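Local structure of O-methyltransferase (Coxiella burnetii, 3TR6) at residues V22-P27 / Q52-A57; E107-A112 / D116-R121; S123-T128 / D154-E159. The protein probably transfers a methyl group from S-adenosylmethionine to an oxygen atom of its substrate, as expected of an S-adenosylmethionine-dependent O-methyltransferase. All coordinates share one frame; numbering follows the deposited sequence.

Contact 1: residues V22-P27 / Q52-A57; sequences VSLREP and QAQLLA
Gln54 reaches out from helix 50-63 and joins its terminal amide to the backbone of residues 23-25, using the oxygen and the nitrogen together. Two hydrogen bonds carry the contact. Gln54 NE2 donates to Ser23 O over 2.8 Å, the N-H pointing nearly straight at its acceptor; the carbonyl oxygen lies close to the amide plane of Gln54, although NE2 itself stands above the carbonyl plane of Ser23. In return, Arg25 N donates to Gln54 OE1, also at 2.8 Å, tilted 17° from the plane of that side-chain carbonyl. Gln54 spans the gap from the helix because its chain is stretched out, with chi1 at 177° placing CG opposite the backbone N, and the paired bonds fix the rotation of its amide.

Residues 22-27 belong to the loop linking helix 13-21 to helix 28-40, N-terminal to the Rossmann-like methyltransferase sheet, and the amide thus ties this N-terminal part to the helix leading into strand 67-71.

Beyond these bonds come van der Waals approaches to the same oxygen: Leu24 CD1 lies 3.6 Å from Gln54 OE1, and Arg25 CB 4.0 Å from it.

The second subunit adds further polar partners. Gln54 NE2 also bonds Met209 O of the second subunit, while the extended Arg25 places its guanidinium against Asp204 O and Val207 O of that subunit.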
# COMPACT_ATOMS: atom_id res chain seq x y z
N VAL A 22 12.27 -8.99 -7.05
CA VAL A 22 11.67 -9.78 -5.98
C VAL A 22 10.22 -9.42 -5.71
O VAL A 22 9.65 -9.84 -4.70
CB VAL A 22 12.47 -9.68 -4.66
CG1 VAL A 22 13.85 -10.27 -4.84
CG2 VAL A 22 12.54 -8.24 -4.18
N SER A 23 9.61 -8.63 -6.60
CA SER A 23 8.22 -8.23 -6.39
C SER A 23 7.35 -8.21 -7.65
O SER A 23 6.19 -8.61 -7.62
CB SER A 23 8.15 -6.88 -5.66
OG SER A 23 8.46 -5.80 -6.51
N LEU A 24 7.91 -7.72 -8.76
CA LEU A 24 7.11 -7.51 -9.97
C LEU A 24 6.71 -8.81 -10.66
O LEU A 24 7.55 -9.54 -11.18
CB LEU A 24 7.85 -6.61 -10.97
CG LEU A 24 7.15 -6.38 -12.31
CD1 LEU A 24 5.82 -5.65 -12.11
CD2 LEU A 24 8.05 -5.60 -13.26
N ARG A 25 5.41 -9.10 -10.65
CA ARG A 25 4.86 -10.29 -11.29
C ARG A 25 3.96 -9.90 -12.45
O ARG A 25 2.75 -10.14 -12.41
CB ARG A 25 4.03 -11.10 -10.30
CG ARG A 25 4.76 -11.60 -9.07
CD ARG A 25 3.77 -12.32 -8.16
NE ARG A 25 4.40 -13.02 -7.05
CZ ARG A 25 3.73 -13.78 -6.19
NH1 ARG A 25 2.42 -13.93 -6.32
NH2 ARG A 25 4.37 -14.38 -5.19
N GLU A 26 4.54 -9.30 -13.49
CA GLU A 26 3.75 -8.79 -14.60
C GLU A 26 3.19 -9.92 -15.46
O GLU A 26 3.94 -10.77 -15.95
CB GLU A 26 4.59 -7.85 -15.47
CG GLU A 26 3.77 -7.02 -16.44
CD GLU A 26 4.64 -6.15 -17.32
OE1 GLU A 26 4.18 -5.06 -17.72
OE2 GLU A 26 5.77 -6.57 -17.62
N PRO A 27 1.87 -9.95 -15.65
CA PRO A 27 1.25 -10.93 -16.54
C PRO A 27 1.70 -10.69 -17.97
O PRO A 27 1.70 -9.55 -18.42
CB PRO A 27 -0.25 -10.64 -16.40
CG PRO A 27 -0.38 -9.92 -15.09
CD PRO A 27 0.87 -9.11 -14.97
N GLN A 52 3.26 -0.13 -9.91
CA GLN A 52 2.17 0.63 -9.31
C GLN A 52 0.83 -0.05 -9.60
O GLN A 52 -0.03 -0.16 -8.72
CB GLN A 52 2.14 2.07 -9.81
CG GLN A 52 1.19 2.96 -9.01
CD GLN A 52 1.00 4.33 -9.63
OE1 GLN A 52 0.19 4.50 -10.54
NE2 GLN A 52 1.72 5.32 -9.11
N ALA A 53 0.67 -0.51 -10.83
CA ALA A 53 -0.54 -1.21 -11.24
C ALA A 53 -0.72 -2.48 -10.41
O ALA A 53 -1.84 -2.84 -10.04
CB ALA A 53 -0.48 -1.56 -12.71
N GLN A 54 0.39 -3.15 -10.12
CA GLN A 54 0.35 -4.38 -9.35
C GLN A 54 -0.18 -4.13 -7.94
O GLN A 54 -0.90 -4.95 -7.38
CB GLN A 54 1.73 -5.03 -9.28
CG GLN A 54 1.79 -6.27 -8.43
CD GLN A 54 3.07 -7.05 -8.64
OE1 GLN A 54 3.58 -7.13 -9.75
NE2 GLN A 54 3.59 -7.63 -7.56
N LEU A 55 0.18 -2.97 -7.38
CA LEU A 55 -0.32 -2.56 -6.08
C LEU A 55 -1.82 -2.31 -6.14
O LEU A 55 -2.55 -2.64 -5.21
CB LEU A 55 0.40 -1.29 -5.62
CG LEU A 55 -0.23 -0.48 -4.47
CD1 LEU A 55 -0.33 -1.31 -3.19
CD2 LEU A 55 0.56 0.80 -4.23
N LEU A 56 -2.28 -1.71 -7.24
CA LEU A 56 -3.70 -1.48 -7.46
C LEU A 56 -4.46 -2.80 -7.49
O LEU A 56 -5.53 -2.93 -6.89
CB LEU A 56 -3.93 -0.73 -8.77
CG LEU A 56 -3.49 0.73 -8.86
CD1 LEU A 56 -3.80 1.27 -10.24
CD2 LEU A 56 -4.17 1.57 -7.79
N ALA A 57 -3.90 -3.78 -8.19
CA ALA A 57 -4.51 -5.10 -8.28
C ALA A 57 -4.64 -5.72 -6.90
O ALA A 57 -5.65 -6.36 -6.59
CB ALA A 57 -3.70 -6.00 -9.21

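Contact 2: residues E107-A112 / D116-R121; sequences EYWEKA and DKIGLR
Trp109 projects from helix 99-111 onto strand 118-122, and its indole lies between the helix and the side chains of Ile118 and Leu120. Starting at the root, Trp109 CB meets the end of the isoleucine, with Ile118 CD1 3.9 Å away. One bond further out, Trp109 CG is still beside that methyl, at 4.0 Å from Ile118 CD1. Two torsions then set the ring: chi1 of 78° puts CG between the backbone N and the carbonyl carbon, and chi2 of 53° swings the indole so that one face is presented to Ile118.

Over the six-membered ring the partner changes to the other branch of the same residue. Ile118 CG2 sits almost exactly on the ring normal, 3.8 Å from the centroid and 5° off the normal, a CH-pi contact made over the centre of the face. The atoms CD2, CE2 and CE3 are therefore nearly equally distant from this methyl. At the far end of the indole, Trp109 CH2 runs up against Leu120 CB at 3.8 Å, but here the neighbour lies at the edge of the ring, near its plane, and the two side chains cross at about a right angle. Ile118 takes the face and Leu120 the edge.

No hydrogen bond joins the two segments; the contact is apolar packing. It closes the second half of a beta-alpha-beta unit, strand 91-96, helix 99-111, strand 118-122, in which the helix lies against the parallel strands. Trp109 and Ile118 both also touch Thr94 on strand 91-96, while Leu120 packs back on Thr102 and Lys106 of helix 99-111 and on Thr73.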
# COMPACT_ATOMS: atom_id res chain seq x y z
N GLU A 107 -9.20 -4.02 -27.39
CA GLU A 107 -8.61 -5.19 -28.03
C GLU A 107 -7.94 -6.08 -26.99
O GLU A 107 -8.16 -7.29 -26.97
CB GLU A 107 -7.59 -4.74 -29.08
CG GLU A 107 -7.17 -5.79 -30.07
CD GLU A 107 -6.22 -5.23 -31.11
OE1 GLU A 107 -6.54 -4.19 -31.73
OE2 GLU A 107 -5.13 -5.83 -31.28
N TYR A 108 -7.16 -5.48 -26.10
CA TYR A 108 -6.39 -6.24 -25.13
C TYR A 108 -7.24 -6.80 -23.98
O TYR A 108 -6.97 -7.90 -23.50
CB TYR A 108 -5.21 -5.43 -24.58
CG TYR A 108 -3.95 -5.59 -25.40
CD1 TYR A 108 -2.97 -6.49 -25.01
CD2 TYR A 108 -3.74 -4.86 -26.56
CE1 TYR A 108 -1.81 -6.65 -25.75
CE2 TYR A 108 -2.59 -5.01 -27.31
CZ TYR A 108 -1.63 -5.91 -26.90
OH TYR A 108 -0.48 -6.07 -27.64
N TRP A 109 -8.26 -6.06 -23.55
CA TRP A 109 -9.09 -6.56 -22.47
C TRP A 109 -10.14 -7.57 -22.94
O TRP A 109 -10.71 -8.31 -22.14
CB TRP A 109 -9.69 -5.44 -21.60
CG TRP A 109 -10.88 -4.71 -22.16
CD1 TRP A 109 -12.04 -5.26 -22.63
CD2 TRP A 109 -11.05 -3.29 -22.24
NE1 TRP A 109 -12.90 -4.27 -23.02
CE2 TRP A 109 -12.32 -3.05 -22.79
CE3 TRP A 109 -10.24 -2.19 -21.91
CZ2 TRP A 109 -12.81 -1.76 -23.03
CZ3 TRP A 109 -10.72 -0.92 -22.14
CH2 TRP A 109 -11.99 -0.71 -22.69
N GLU A 110 -10.37 -7.61 -24.25
CA GLU A 110 -11.13 -8.71 -24.84
C GLU A 110 -10.23 -9.94 -24.84
O GLU A 110 -10.63 -11.02 -24.41
CB GLU A 110 -11.55 -8.37 -26.27
CG GLU A 110 -12.57 -7.25 -26.38
CD GLU A 110 -12.84 -6.83 -27.82
OE1 GLU A 110 -12.34 -7.51 -28.74
OE2 GLU A 110 -13.54 -5.82 -28.03
N LYS A 111 -9.01 -9.75 -25.34
CA LYS A 111 -8.01 -10.81 -25.40
C LYS A 111 -7.71 -11.38 -24.01
O LYS A 111 -7.21 -12.49 -23.88
CB LYS A 111 -6.73 -10.27 -26.04
CG LYS A 111 -5.67 -11.33 -26.34
CD LYS A 111 -4.48 -10.70 -27.05
CE LYS A 111 -3.46 -11.76 -27.46
NZ LYS A 111 -2.30 -11.16 -28.19
N ALA A 112 -8.02 -10.59 -22.98
CA ALA A 112 -7.78 -11.00 -21.61
C ALA A 112 -8.99 -11.71 -21.00
O ALA A 112 -8.88 -12.33 -19.94
CB ALA A 112 -7.38 -9.80 -20.76
N ASP A 116 -16.77 -8.64 -20.36
CA ASP A 116 -17.99 -8.60 -19.57
C ASP A 116 -17.82 -7.79 -18.29
O ASP A 116 -18.80 -7.33 -17.70
CB ASP A 116 -18.46 -10.02 -19.24
CG ASP A 116 -19.00 -10.75 -20.46
OD1 ASP A 116 -19.63 -10.09 -21.32
OD2 ASP A 116 -18.79 -11.98 -20.57
N LYS A 117 -16.58 -7.61 -17.86
CA LYS A 117 -16.29 -6.89 -16.63
C LYS A 117 -15.92 -5.43 -16.85
O LYS A 117 -16.22 -4.57 -16.02
CB LYS A 117 -15.19 -7.59 -15.83
CG LYS A 117 -15.65 -8.88 -15.18
CD LYS A 117 -14.54 -9.53 -14.38
CE LYS A 117 -15.02 -10.80 -13.71
NZ LYS A 117 -13.93 -11.46 -12.95
N ILE A 118 -15.26 -5.14 -17.97
CA ILE A 118 -14.83 -3.77 -18.26
C ILE A 118 -15.73 -3.10 -19.29
O ILE A 118 -16.06 -3.70 -20.31
CB ILE A 118 -13.36 -3.71 -18.74
CG1 ILE A 118 -12.43 -4.37 -17.73
CG2 ILE A 118 -12.95 -2.27 -19.00
CD1 ILE A 118 -10.99 -4.35 -18.13
N GLY A 119 -16.12 -1.87 -19.01
CA GLY A 119 -16.92 -1.08 -19.93
C GLY A 119 -16.32 0.30 -20.15
O GLY A 119 -16.09 1.04 -19.20
N LEU A 120 -16.08 0.63 -21.41
CA LEU A 120 -15.49 1.91 -21.77
C LEU A 120 -16.52 3.04 -21.84
O LEU A 120 -17.51 2.95 -22.56
CB LEU A 120 -14.77 1.81 -23.12
CG LEU A 120 -14.35 3.12 -23.77
CD1 LEU A 120 -13.39 3.91 -22.88
CD2 LEU A 120 -13.72 2.87 -25.13
N ARG A 121 -16.27 4.10 -21.08
CA ARG A 121 -17.08 5.31 -21.18
C ARG A 121 -16.27 6.37 -21.91
O ARG A 121 -15.44 7.06 -21.31
CB ARG A 121 -17.48 5.80 -19.79
CG ARG A 121 -18.24 4.78 -18.95
CD ARG A 121 -19.63 4.47 -19.52
NE ARG A 121 -20.25 3.34 -18.82
CZ ARG A 121 -20.20 2.08 -19.25
NH1 ARG A 121 -19.58 1.78 -20.38
NH2 ARG A 121 -20.79 1.12 -18.55

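Contact 3: residues S123-T128 / D154-E159; sequences SPAKDT and DLYYEE. With SAH (S-adenosyl-L-homocysteine), chain C.
Tyr156 turns its CG anti to the carbonyl carbon (chi1 -61°), which carries the phenol from helix 153-163 to the first turn of helix 125-133; Lys126 and Leu155 each set CG anti to the backbone N and meet through their aliphatic parts. Ala125 CB touches Tyr156 CE1 at 3.7 Å, approaching the ring obliquely, while Lys126 N lies at the ring edge near its plane. Beside them, Lys126 CG packs on Leu155 CD2, also at 3.7 Å. The two side chains cross at about a right angle, and the lysine chain continues extended past the leucine.

Water supplies the polar links. One molecule donates to Tyr156 OH over 2.8 Å, in the plane of the ring, and accepts from Lys126 N and from N6 of S-adenosyl-L-homocysteine. The phenol is also hydrogen-bonded to Asp149. A second water between Lys126 O and Glu159 OE1 makes a doubtful bridge.

The ligand is held directly as well: Ala125 N donates to its N1 over 3.0 Å at an N-H...acceptor angle of 159°. Asp96 and Ser78 are among the residues bonding the ligand elsewhere. With N1 met by the backbone amide at the start of helix 125-133, and N6 through a water shared by Lys126 N and Tyr156 OH, this is the adenine end of the cofactor pocket in a Rossmann-like methyltransferase.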
# COMPACT_ATOMS: atom_id res chain seq x y z
N SER A 123 -15.85 9.71 -23.20
CA SER A 123 -16.26 11.10 -23.13
C SER A 123 -15.52 11.74 -21.97
O SER A 123 -14.92 11.03 -21.16
CB SER A 123 -17.77 11.21 -22.93
OG SER A 123 -18.10 11.37 -21.56
N PRO A 124 -15.54 13.08 -21.88
CA PRO A 124 -14.87 13.72 -20.74
C PRO A 124 -15.24 13.04 -19.43
O PRO A 124 -16.42 12.80 -19.18
CB PRO A 124 -15.42 15.15 -20.78
CG PRO A 124 -15.70 15.39 -22.23
CD PRO A 124 -16.15 14.06 -22.79
N ALA A 125 -14.24 12.72 -18.61
CA ALA A 125 -14.48 12.06 -17.32
C ALA A 125 -15.41 12.90 -16.45
O ALA A 125 -16.26 12.38 -15.73
CB ALA A 125 -13.17 11.80 -16.61
N LYS A 126 -15.23 14.22 -16.54
CA LYS A 126 -16.10 15.19 -15.89
C LYS A 126 -17.58 14.86 -16.14
O LYS A 126 -18.40 14.91 -15.23
CB LYS A 126 -15.76 16.58 -16.42
CG LYS A 126 -16.58 17.72 -15.87
CD LYS A 126 -16.21 19.01 -16.59
CE LYS A 126 -17.02 20.20 -16.09
NZ LYS A 126 -16.67 21.46 -16.80
N ASP A 127 -17.90 14.52 -17.39
CA ASP A 127 -19.28 14.22 -17.78
C ASP A 127 -19.74 12.86 -17.28
O ASP A 127 -20.84 12.72 -16.74
CB ASP A 127 -19.44 14.30 -19.30
CG ASP A 127 -19.18 15.70 -19.84
OD1 ASP A 127 -19.24 16.67 -19.06
OD2 ASP A 127 -18.91 15.82 -21.06
N THR A 128 -18.90 11.84 -17.47
CA THR A 128 -19.20 10.49 -17.01
C THR A 128 -19.46 10.45 -15.50
O THR A 128 -20.36 9.76 -15.04
CB THR A 128 -18.05 9.53 -17.35
OG1 THR A 128 -17.87 9.49 -18.77
CG2 THR A 128 -18.37 8.12 -16.85
N ASP A 154 -8.48 17.71 -8.81
CA ASP A 154 -9.28 18.13 -7.66
C ASP A 154 -10.76 17.87 -7.92
O ASP A 154 -11.45 17.30 -7.07
CB ASP A 154 -9.06 19.61 -7.33
CG ASP A 154 -9.69 20.00 -6.00
OD1 ASP A 154 -9.05 19.78 -4.95
OD2 ASP A 154 -10.82 20.53 -5.99
N LEU A 155 -11.24 18.28 -9.09
CA LEU A 155 -12.60 17.96 -9.52
C LEU A 155 -12.87 16.47 -9.41
O LEU A 155 -13.80 16.05 -8.72
CB LEU A 155 -12.82 18.42 -10.96
CG LEU A 155 -14.17 18.02 -11.58
CD1 LEU A 155 -15.32 18.64 -10.80
CD2 LEU A 155 -14.23 18.41 -13.04
N TYR A 156 -12.07 15.66 -10.10
CA TYR A 156 -12.22 14.21 -10.08
C TYR A 156 -12.18 13.64 -8.66
O TYR A 156 -12.90 12.69 -8.35
CB TYR A 156 -11.12 13.54 -10.91
CG TYR A 156 -11.12 13.93 -12.37
CD1 TYR A 156 -12.30 14.28 -13.02
CD2 TYR A 156 -9.94 13.93 -13.11
CE1 TYR A 156 -12.30 14.63 -14.36
CE2 TYR A 156 -9.94 14.28 -14.44
CZ TYR A 156 -11.11 14.63 -15.06
OH TYR A 156 -11.09 14.97 -16.39
N TYR A 157 -11.33 14.21 -7.82
CA TYR A 157 -11.21 13.78 -6.44
C TYR A 157 -12.52 14.06 -5.71
O TYR A 157 -13.08 13.18 -5.05
CB TYR A 157 -10.05 14.52 -5.76
CG TYR A 157 -9.90 14.26 -4.28
CD1 TYR A 157 -9.21 13.14 -3.82
CD2 TYR A 157 -10.43 15.13 -3.34
CE1 TYR A 157 -9.06 12.90 -2.46
CE2 TYR A 157 -10.29 14.90 -1.98
CZ TYR A 157 -9.60 13.78 -1.55
OH TYR A 157 -9.45 13.53 -0.20
N GLU A 158 -12.99 15.30 -5.84
CA GLU A 158 -14.21 15.74 -5.20
C GLU A 158 -15.40 14.89 -5.62
O GLU A 158 -16.25 14.53 -4.81
CB GLU A 158 -14.46 17.21 -5.52
CG GLU A 158 -14.89 18.03 -4.32
CD GLU A 158 -13.89 17.94 -3.19
OE1 GLU A 158 -12.68 18.07 -3.45
OE2 GLU A 158 -14.32 17.73 -2.04
N GLU A 159 -15.46 14.58 -6.91
CA GLU A 159 -16.53 13.75 -7.45
C GLU A 159 -16.39 12.30 -6.98
O GLU A 159 -17.38 11.62 -6.72
CB GLU A 159 -16.53 13.81 -8.98
CG GLU A 159 -16.86 15.18 -9.54
CD GLU A 159 -18.32 15.55 -9.36
OE1 GLU A 159 -19.13 15.21 -10.26
OE2 GLU A 159 -18.66 16.17 -8.34
N SAH C . -4.08 4.70 -16.37
CA SAH C . -3.60 4.84 -17.72
CB SAH C . -2.91 6.18 -17.94
CG SAH C . -3.63 7.18 -18.81
SD SAH C . -2.74 8.67 -19.26
C SAH C . -2.65 3.74 -18.04
O SAH C . -1.86 3.87 -19.02
OXT SAH C . -2.63 2.69 -17.35
C5' SAH C . -3.89 10.02 -19.45
C4' SAH C . -5.09 9.76 -20.18
O4' SAH C . -6.13 10.73 -19.79
C3' SAH C . -4.87 9.95 -21.63
O3' SAH C . -5.19 8.79 -22.29
C2' SAH C . -5.79 11.03 -22.03
O2' SAH C . -6.35 10.76 -23.25
C1' SAH C . -6.83 11.00 -20.97
N9 SAH C . -7.62 12.22 -20.81
C8 SAH C . -7.19 13.48 -20.94
N7 SAH C . -8.24 14.29 -20.71
C5 SAH C . -9.32 13.55 -20.42
C6 SAH C . -10.65 13.85 -20.11
N6 SAH C . -11.10 15.20 -20.04
N1 SAH C . -11.50 12.83 -19.88
C2 SAH C . -11.10 11.56 -19.95
N3 SAH C . -9.83 11.24 -20.25
C4 SAH C . -8.93 12.21 -20.49
O HOH W 1 -13.10 16.00 -18.07
O HOH W 2 -18.06 16.01 -13.05

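From the N terminus the three contacts come in series, none nested in or crossing another. Contact 1 closes an excursion of 24 residues through helix 28-40, bringing the loop before it back to helix 50-63 beside the second subunit. Contact 2 then closes a short turn of three residues between helix 99-111 and strand 118-122, at the outer edge of the sheet within this chain. Contact 3 spans strand 141-146 to pair helix 125-133 with helix 153-163. Contacts 2 and 3 touch where Arg121 CB packs on Thr128 CG2, strand 118-122 leading into helix 125-133. Contact 1 lies across the chain's centre from contact 3, their centres about 27 Å apart.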